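Local coordinates for WbbM protein (Klebsiella pneumoniae, PDB 6U4B) that is a bifunctional glycosyltransferase, a trimeric O-antigen polymerase that binds magnesium and probably transfers sugars from activated donors onto a growing polysaccharide, at residues Ala388-Pro393 / Gln507-Lys512; Gly416-Val421 / Ile476-Val481. All blocks are in the same frame, centred on the assembly; numbering follows the deposited sequence.

Interaction 1 of 2, residues Ala388-Pro393 / Gln507-Lys512; sequences ARLFIP and QDIMNK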
ATOM      1  N   ALA A 388      -9.904 -21.477  26.040  1.00 39.99           N
ATOM      2  CA  ALA A 388      -9.132 -20.323  26.496  1.00 38.77           C
ATOM      3  C   ALA A 388     -10.022 -19.248  27.108  1.00 38.83           C
ATOM      4  O   ALA A 388      -9.637 -18.604  28.092  1.00 39.36           O
ATOM      5  CB  ALA A 388      -8.326 -19.745  25.331  1.00 39.19           C
ATOM      6  N   ARG A 389     -11.215 -19.038  26.541  1.00 37.29           N
ATOM      7  CA  ARG A 389     -12.103 -17.989  27.033  1.00 39.99           C
ATOM      8  C   ARG A 389     -12.450 -18.176  28.506  1.00 42.76           C
ATOM      9  O   ARG A 389     -12.632 -17.190  29.231  1.00 39.92           O
ATOM     10  CB  ARG A 389     -13.379 -17.946  26.191  1.00 42.25           C
ATOM     11  CG  ARG A 389     -13.211 -17.290  24.823  1.00 39.94           C
ATOM     12  CD  ARG A 389     -14.531 -17.276  24.068  1.00 38.67           C
ATOM     13  NE  ARG A 389     -14.902 -18.605  23.596  1.00 41.92           N
ATOM     14  CZ  ARG A 389     -15.194 -18.900  22.333  1.00 43.27           C
ATOM     15  NH1 ARG A 389     -15.180 -17.952  21.404  1.00 41.15           N
ATOM     16  NH2 ARG A 389     -15.518 -20.142  22.001  1.00 32.60           N
ATOM     17  N   LEU A 390     -12.545 -19.427  28.969  1.00 44.48           N
ATOM     18  CA  LEU A 390     -12.892 -19.684  30.362  1.00 42.61           C
ATOM     19  C   LEU A 390     -11.847 -19.151  31.332  1.00 45.78           C
ATOM     20  O   LEU A 390     -12.175 -18.885  32.493  1.00 46.74           O
ATOM     21  CB  LEU A 390     -13.074 -21.184  30.595  1.00 40.35           C
ATOM     22  CG  LEU A 390     -14.103 -21.908  29.732  1.00 45.87           C
ATOM     23  CD1 LEU A 390     -14.199 -23.369  30.148  1.00 47.78           C
ATOM     24  CD2 LEU A 390     -15.458 -21.228  29.830  1.00 43.84           C
ATOM     25  N   PHE A 391     -10.604 -18.989  30.890  1.00 48.56           N
ATOM     26  CA  PHE A 391      -9.518 -18.579  31.768  1.00 46.24           C
ATOM     27  C   PHE A 391      -9.286 -17.076  31.767  1.00 42.07           C
ATOM     28  O   PHE A 391      -8.368 -16.606  32.448  1.00 43.01           O
ATOM     29  CB  PHE A 391      -8.231 -19.312  31.377  1.00 43.32           C
ATOM     30  CG  PHE A 391      -8.325 -20.803  31.529  1.00 48.20           C
ATOM     31  CD1 PHE A 391      -8.747 -21.594  30.472  1.00 46.74           C
ATOM     32  CD2 PHE A 391      -8.017 -21.411  32.736  1.00 51.06           C
ATOM     33  CE1 PHE A 391      -8.847 -22.964  30.613  1.00 49.13           C
ATOM     34  CE2 PHE A 391      -8.116 -22.786  32.885  1.00 52.15           C
ATOM     35  CZ  PHE A 391      -8.532 -23.563  31.821  1.00 53.93           C
ATOM     36  N   ILE A 392     -10.102 -16.319  31.025  1.00 36.78           N
ATOM     37  CA  ILE A 392      -9.932 -14.863  30.994  1.00 37.42           C
ATOM     38  C   ILE A 392     -10.094 -14.228  32.370  1.00 41.19           C
ATOM     39  O   ILE A 392      -9.257 -13.386  32.731  1.00 43.75           O
ATOM     40  CB  ILE A 392     -10.856 -14.248  29.931  1.00 41.56           C
ATOM     41  CG1 ILE A 392     -10.285 -14.519  28.538  1.00 46.22           C
ATOM     42  CG2 ILE A 392     -11.032 -12.754  30.168  1.00 36.46           C
ATOM     43  CD1 ILE A 392     -11.264 -14.278  27.405  1.00 48.47           C
ATOM     44  N   PRO A 393     -11.098 -14.564  33.184  1.00 44.35           N
ATOM     45  CA  PRO A 393     -11.188 -13.934  34.515  1.00 44.88           C
ATOM     46  C   PRO A 393     -10.011 -14.238  35.430  1.00 46.32           C
ATOM     47  O   PRO A 393      -9.802 -13.500  36.402  1.00 46.42           O
ATOM     48  CB  PRO A 393     -12.500 -14.494  35.087  1.00 44.82           C
ATOM     49  CG  PRO A 393     -12.768 -15.726  34.301  1.00 44.15           C
ATOM     50  CD  PRO A 393     -12.260 -15.436  32.928  1.00 40.04           C
ATOM     51  N   GLN A 507     -18.644 -22.155  24.865  1.00 38.29           N
ATOM     52  CA  GLN A 507     -19.803 -21.303  24.611  1.00 37.64           C
ATOM     53  C   GLN A 507     -21.001 -21.769  25.427  1.00 34.74           C
ATOM     54  O   GLN A 507     -21.735 -20.948  25.992  1.00 42.61           O
ATOM     55  CB  GLN A 507     -20.140 -21.279  23.118  1.00 34.69           C
ATOM     56  CG  GLN A 507     -21.267 -20.308  22.768  1.00 34.89           C
ATOM     57  CD  GLN A 507     -21.467 -20.143  21.270  1.00 38.31           C
ATOM     58  OE1 GLN A 507     -20.931 -19.217  20.661  1.00 39.90           O
ATOM     59  NE2 GLN A 507     -22.243 -21.038  20.671  1.00 39.01           N
ATOM     60  N   ASP A 508     -21.204 -23.086  25.515  1.00 39.22           N
ATOM     61  CA  ASP A 508     -22.276 -23.621  26.350  1.00 42.63           C
ATOM     62  C   ASP A 508     -21.986 -23.404  27.828  1.00 40.06           C
ATOM     63  O   ASP A 508     -22.892 -23.074  28.602  1.00 41.31           O
ATOM     64  CB  ASP A 508     -22.474 -25.110  26.064  1.00 44.47           C
ATOM     65  CG  ASP A 508     -23.253 -25.365  24.790  1.00 48.89           C
ATOM     66  OD1 ASP A 508     -23.807 -24.399  24.225  1.00 51.12           O
ATOM     67  OD2 ASP A 508     -23.312 -26.539  24.361  1.00 48.44           O
ATOM     68  N   ILE A 509     -20.729 -23.593  28.239  1.00 44.85           N
ATOM     69  CA  ILE A 509     -20.361 -23.409  29.639  1.00 45.42           C
ATOM     70  C   ILE A 509     -20.626 -21.973  30.073  1.00 42.54           C
ATOM     71  O   ILE A 509     -21.185 -21.725  31.149  1.00 39.43           O
ATOM     72  CB  ILE A 509     -18.888 -23.801  29.857  1.00 45.34           C
ATOM     73  CG1 ILE A 509     -18.704 -25.306  29.664  1.00 46.50           C
ATOM     74  CG2 ILE A 509     -18.414 -23.371  31.239  1.00 42.39           C
ATOM     75  CD1 ILE A 509     -17.265 -25.760  29.715  1.00 43.52           C
ATOM     76  N   MET A 510     -20.243 -21.006  29.236  1.00 36.12           N
ATOM     77  CA  MET A 510     -20.431 -19.604  29.590  1.00 36.48           C
ATOM     78  C   MET A 510     -21.897 -19.197  29.533  1.00 39.05           C
ATOM     79  O   MET A 510     -22.335 -18.369  30.339  1.00 40.78           O
ATOM     80  CB  MET A 510     -19.584 -18.712  28.676  1.00 34.05           C
ATOM     81  CG  MET A 510     -18.084 -18.850  28.914  1.00 36.40           C
ATOM     82  SD  MET A 510     -17.092 -17.715  27.920  1.00 39.17           S
ATOM     83  CE  MET A 510     -17.314 -18.412  26.282  1.00 39.29           C
ATOM     84  N   ASN A 511     -22.670 -19.755  28.597  1.00 39.20           N
ATOM     85  CA  ASN A 511     -24.101 -19.468  28.572  1.00 39.87           C
ATOM     86  C   ASN A 511     -24.782 -19.967  29.841  1.00 41.54           C
ATOM     87  O   ASN A 511     -25.690 -19.313  30.369  1.00 45.58           O
ATOM     88  CB  ASN A 511     -24.741 -20.096  27.336  1.00 39.01           C
ATOM     89  CG  ASN A 511     -24.888 -19.110  26.192  1.00 41.63           C
ATOM     90  OD1 ASN A 511     -25.843 -18.337  26.150  1.00 42.61           O
ATOM     91  ND2 ASN A 511     -23.942 -19.134  25.258  1.00 38.08           N
ATOM     92  N   LYS A 512     -24.346 -21.117  30.355  1.00 41.30           N
ATOM     93  CA  LYS A 512     -24.927 -21.648  31.584  1.00 45.71           C
ATOM     94  C   LYS A 512     -24.518 -20.815  32.791  1.00 48.35           C
ATOM     95  O   LYS A 512     -25.361 -20.441  33.615  1.00 50.36           O
ATOM     96  CB  LYS A 512     -24.518 -23.111  31.762  1.00 48.42           C
ATOM     97  CG  LYS A 512     -24.772 -23.678  33.158  1.00 48.71           C
ATOM     98  CD  LYS A 512     -24.596 -25.192  33.182  1.00 48.05           C
ATOM     99  CE  LYS A 512     -24.454 -25.721  34.604  1.00 56.27           C
ATOM    100  NZ  LYS A 512     -25.607 -25.370  35.476  1.00 57.52           N
TER
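Leu390 and Met510 meet through apolar atoms, and hydrophobic packing carries one part of the contact between 388-393 and helix 505-513. The two methyls of Leu390 divide the work: CD2 lies 3.7 Å from Met510 CG and also touches Ile509 CG2, while CD1 meets the CD1 of Ile509 at 3.9 Å. Leu390 and Ile509 cross at about a right angle, and Met494 on helix 489-499 also packs against Leu390.

A second kind of contact joins a thioether to a charged chain. Met510 turns back at its last torsion (chi3 -70°), which carries CE to the bend of Arg389, 3.7 Å from CD and 3.6 Å from NE. The methyl reaches the guanidinium obliquely, and SD rests near Arg389 CB.

Salt bridges from outside the two segments hold the guanidinium of Arg389, through NE to Asp506 and through NH1 to Asp406, a magnesium ligand. Gripped by two carboxylates, the group is fixed in its rotation while its CB, CD and NE lie against Met510.

Arg389 is thus a second-shell residue of the metal site, placed beside the hydrophobic core of a family 8 glycosyltransferase domain and next to its DxD motif.

Interaction 2 of 2, residues Gly416-Val421 / Ile476-Val481; sequences GELLDV and IIVFNV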
ATOM      1  N   GLY A 416     -13.237   0.302  21.277  1.00 49.30           N
ATOM      2  CA  GLY A 416     -13.324   1.007  22.544  1.00 49.85           C
ATOM      3  C   GLY A 416     -14.730   1.345  22.987  1.00 54.00           C
ATOM      4  O   GLY A 416     -14.963   1.502  24.192  1.00 56.99           O
ATOM      5  N   GLU A 417     -15.670   1.477  22.049  1.00 51.45           N
ATOM      6  CA  GLU A 417     -17.029   1.818  22.452  1.00 54.96           C
ATOM      7  C   GLU A 417     -17.754   0.643  23.099  1.00 50.68           C
ATOM      8  O   GLU A 417     -18.766   0.854  23.777  1.00 54.62           O
ATOM      9  CB  GLU A 417     -17.836   2.355  21.265  1.00 59.88           C
ATOM     10  CG  GLU A 417     -17.782   1.518  19.999  1.00 62.53           C
ATOM     11  CD  GLU A 417     -18.329   2.264  18.790  1.00 65.93           C
ATOM     12  OE1 GLU A 417     -19.493   2.015  18.404  1.00 68.25           O
ATOM     13  OE2 GLU A 417     -17.603   3.115  18.234  1.00 66.00           O
ATOM     14  N   LEU A 418     -17.258  -0.584  22.921  1.00 46.94           N
ATOM     15  CA  LEU A 418     -17.783  -1.703  23.695  1.00 45.89           C
ATOM     16  C   LEU A 418     -17.497  -1.528  25.180  1.00 48.71           C
ATOM     17  O   LEU A 418     -18.274  -1.993  26.022  1.00 50.54           O
ATOM     18  CB  LEU A 418     -17.199  -3.025  23.192  1.00 40.44           C
ATOM     19  CG  LEU A 418     -17.718  -3.545  21.851  1.00 39.47           C
ATOM     20  CD1 LEU A 418     -17.123  -4.907  21.549  1.00 38.09           C
ATOM     21  CD2 LEU A 418     -19.239  -3.606  21.850  1.00 42.51           C
ATOM     22  N   LEU A 419     -16.396  -0.853  25.520  1.00 49.47           N
ATOM     23  CA  LEU A 419     -16.080  -0.581  26.916  1.00 53.16           C
ATOM     24  C   LEU A 419     -16.994   0.474  27.525  1.00 54.08           C
ATOM     25  O   LEU A 419     -17.094   0.550  28.754  1.00 51.08           O
ATOM     26  CB  LEU A 419     -14.624  -0.134  27.055  1.00 56.65           C
ATOM     27  CG  LEU A 419     -13.532  -1.190  26.873  1.00 55.14           C
ATOM     28  CD1 LEU A 419     -12.180  -0.625  27.272  1.00 58.51           C
ATOM     29  CD2 LEU A 419     -13.855  -2.434  27.683  1.00 55.19           C
ATOM     30  N   ASP A 420     -17.652   1.288  26.702  1.00 53.14           N
ATOM     31  CA  ASP A 420     -18.542   2.327  27.199  1.00 57.46           C
ATOM     32  C   ASP A 420     -19.957   1.830  27.463  1.00 55.34           C
ATOM     33  O   ASP A 420     -20.757   2.572  28.045  1.00 59.92           O
ATOM     34  CB  ASP A 420     -18.595   3.500  26.213  1.00 65.37           C
ATOM     35  CG  ASP A 420     -17.257   4.193  26.059  1.00 72.22           C
ATOM     36  OD1 ASP A 420     -16.475   4.197  27.033  1.00 74.54           O
ATOM     37  OD2 ASP A 420     -16.988   4.734  24.966  1.00 74.61           O
ATOM     38  N   VAL A 421     -20.284   0.611  27.054  1.00 51.41           N
ATOM     39  CA  VAL A 421     -21.636   0.085  27.273  1.00 53.45           C
ATOM     40  C   VAL A 421     -21.847  -0.151  28.765  1.00 59.38           C
ATOM     41  O   VAL A 421     -21.019  -0.828  29.403  1.00 55.64           O
ATOM     42  CB  VAL A 421     -21.841  -1.205  26.476  1.00 48.27           C
ATOM     43  CG1 VAL A 421     -23.185  -1.832  26.818  1.00 46.26           C
ATOM     44  CG2 VAL A 421     -21.745  -0.928  24.984  1.00 48.91           C
ATOM     45  N   ILE A 476     -17.603 -12.542  20.386  1.00 35.90           N
ATOM     46  CA  ILE A 476     -17.160 -11.266  20.934  1.00 39.35           C
ATOM     47  C   ILE A 476     -17.830 -11.082  22.292  1.00 38.92           C
ATOM     48  O   ILE A 476     -19.058 -11.163  22.413  1.00 39.46           O
ATOM     49  CB  ILE A 476     -17.444 -10.100  19.961  1.00 39.97           C
ATOM     50  CG1 ILE A 476     -16.746  -8.817  20.418  1.00 37.37           C
ATOM     51  CG2 ILE A 476     -18.940  -9.867  19.749  1.00 28.89           C
ATOM     52  CD1 ILE A 476     -16.705  -7.739  19.336  1.00 36.60           C
ATOM     53  N   ILE A 477     -17.025 -10.893  23.335  1.00 37.00           N
ATOM     54  CA  ILE A 477     -17.520 -10.852  24.706  1.00 37.01           C
ATOM     55  C   ILE A 477     -16.793  -9.750  25.461  1.00 38.20           C
ATOM     56  O   ILE A 477     -15.559  -9.711  25.472  1.00 40.18           O
ATOM     57  CB  ILE A 477     -17.320 -12.196  25.437  1.00 38.45           C
ATOM     58  CG1 ILE A 477     -17.914 -13.360  24.643  1.00 42.74           C
ATOM     59  CG2 ILE A 477     -17.940 -12.136  26.820  1.00 37.17           C
ATOM     60  CD1 ILE A 477     -17.587 -14.720  25.224  1.00 41.52           C
ATOM     61  N   VAL A 478     -17.550  -8.875  26.112  1.00 40.45           N
ATOM     62  CA  VAL A 478     -16.987  -7.928  27.066  1.00 40.70           C
ATOM     63  C   VAL A 478     -17.051  -8.580  28.441  1.00 41.61           C
ATOM     64  O   VAL A 478     -18.133  -8.753  29.008  1.00 40.78           O
ATOM     65  CB  VAL A 478     -17.728  -6.588  27.053  1.00 41.46           C
ATOM     66  CG1 VAL A 478     -17.057  -5.616  28.015  1.00 37.00           C
ATOM     67  CG2 VAL A 478     -17.764  -6.016  25.643  1.00 41.10           C
ATOM     68  N   PHE A 479     -15.894  -8.949  28.975  1.00 38.76           N
ATOM     69  CA  PHE A 479     -15.827  -9.559  30.293  1.00 43.56           C
ATOM     70  C   PHE A 479     -15.854  -8.481  31.368  1.00 43.97           C
ATOM     71  O   PHE A 479     -15.045  -7.549  31.344  1.00 43.89           O
ATOM     72  CB  PHE A 479     -14.561 -10.405  30.432  1.00 41.04           C
ATOM     73  CG  PHE A 479     -14.642 -11.740  29.746  1.00 36.90           C
ATOM     74  CD1 PHE A 479     -14.523 -11.838  28.370  1.00 37.43           C
ATOM     75  CD2 PHE A 479     -14.824 -12.897  30.481  1.00 35.60           C
ATOM     76  CE1 PHE A 479     -14.593 -13.067  27.742  1.00 38.11           C
ATOM     77  CE2 PHE A 479     -14.893 -14.127  29.859  1.00 35.91           C
ATOM     78  CZ  PHE A 479     -14.778 -14.214  28.489  1.00 32.82           C
ATOM     79  N   ASN A 480     -16.796  -8.603  32.305  1.00 38.83           N
ATOM     80  CA  ASN A 480     -16.790  -7.783  33.515  1.00 42.74           C
ATOM     81  C   ASN A 480     -15.909  -8.498  34.535  1.00 48.15           C
ATOM     82  O   ASN A 480     -16.380  -9.158  35.465  1.00 51.69           O
ATOM     83  CB  ASN A 480     -18.206  -7.563  34.033  1.00 37.78           C
ATOM     84  CG  ASN A 480     -18.262  -6.568  35.179  1.00 44.86           C
ATOM     85  OD1 ASN A 480     -17.237  -6.208  35.760  1.00 48.57           O
ATOM     86  ND2 ASN A 480     -19.467  -6.123  35.515  1.00 48.40           N
ATOM     87  N   VAL A 481     -14.594  -8.362  34.339  1.00 41.48           N
ATOM     88  CA  VAL A 481     -13.635  -9.114  35.144  1.00 43.33           C
ATOM     89  C   VAL A 481     -13.759  -8.745  36.615  1.00 44.63           C
ATOM     90  O   VAL A 481     -13.726  -9.620  37.491  1.00 41.21           O
ATOM     91  CB  VAL A 481     -12.205  -8.889  34.621  1.00 45.34           C
ATOM     92  CG1 VAL A 481     -11.200  -9.630  35.488  1.00 46.12           C
ATOM     93  CG2 VAL A 481     -12.092  -9.338  33.173  1.00 37.22           C
TER
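Leu418 packs against Ile476 and Val478, laying a short helical turn over one face of the central mixed sheet in the family 8 glycosyltransferase domain, a Rossmann-like fold of the GT-A kind. The side-chain contacts of the first shell are apolar. Leu418 CD1 meets Ile476 CD1 at 3.6 Å, methyl against methyl, and the two side chains approach each other at a slant. Nearer the backbone, Leu418 CB lies 3.9 Å from Val478 CG2. One leucine therefore spans two residues, Ile476 at a corner of the chain and Val478 on the strand, whose side chains both point toward it, while Ile477 between them points away.

A torsion explains the reach of Ile476: it extends CG1 anti to its backbone N (chi1 -169°), which sends CD1 out to the leucine.

Around this core, Val403 of strand 402-405 touches both Leu418 and Val478, and Leu521 and Trp525 add further cover to Leu418. Strand 477-479 is held between two antiparallel neighbours, with backbone bonds from Ile477 to Phe404 and from Val478 to Ala429. The turn at 416-421 has only weak backbone bonds of its own, but Lys401 binds Leu419 O and Lys557 forms a salt bridge with Glu417. Where the strand gives way to helix 481-487, Asn480 serves as N-cap, its OD1 accepting from Gln483 N while ND2 donates to Asn426 O.

How the interactions relate
Interactions 1 and 2 illustrate how a sheet can be packed from both faces: their centres lie 15 Å apart, and strand 477-479 connects them. Ile476 and Val478 serve interaction 2, whereas Ile477 and Phe479 face interaction 1. There Ile477 CD1 lies 3.9 Å from Met510 CE, and Phe479 CE1 lies 3.6 Å from Ile392 CD1. Along the sequence, both segments of interaction 2 fall between those of interaction 1. The magnesium site of Asp406, Asp408 and His560 is close to both: the ion is about 6 Å from the nearest side-chain atom of Arg389 and about 9 Å from the nearest side-chain atom of Ile476.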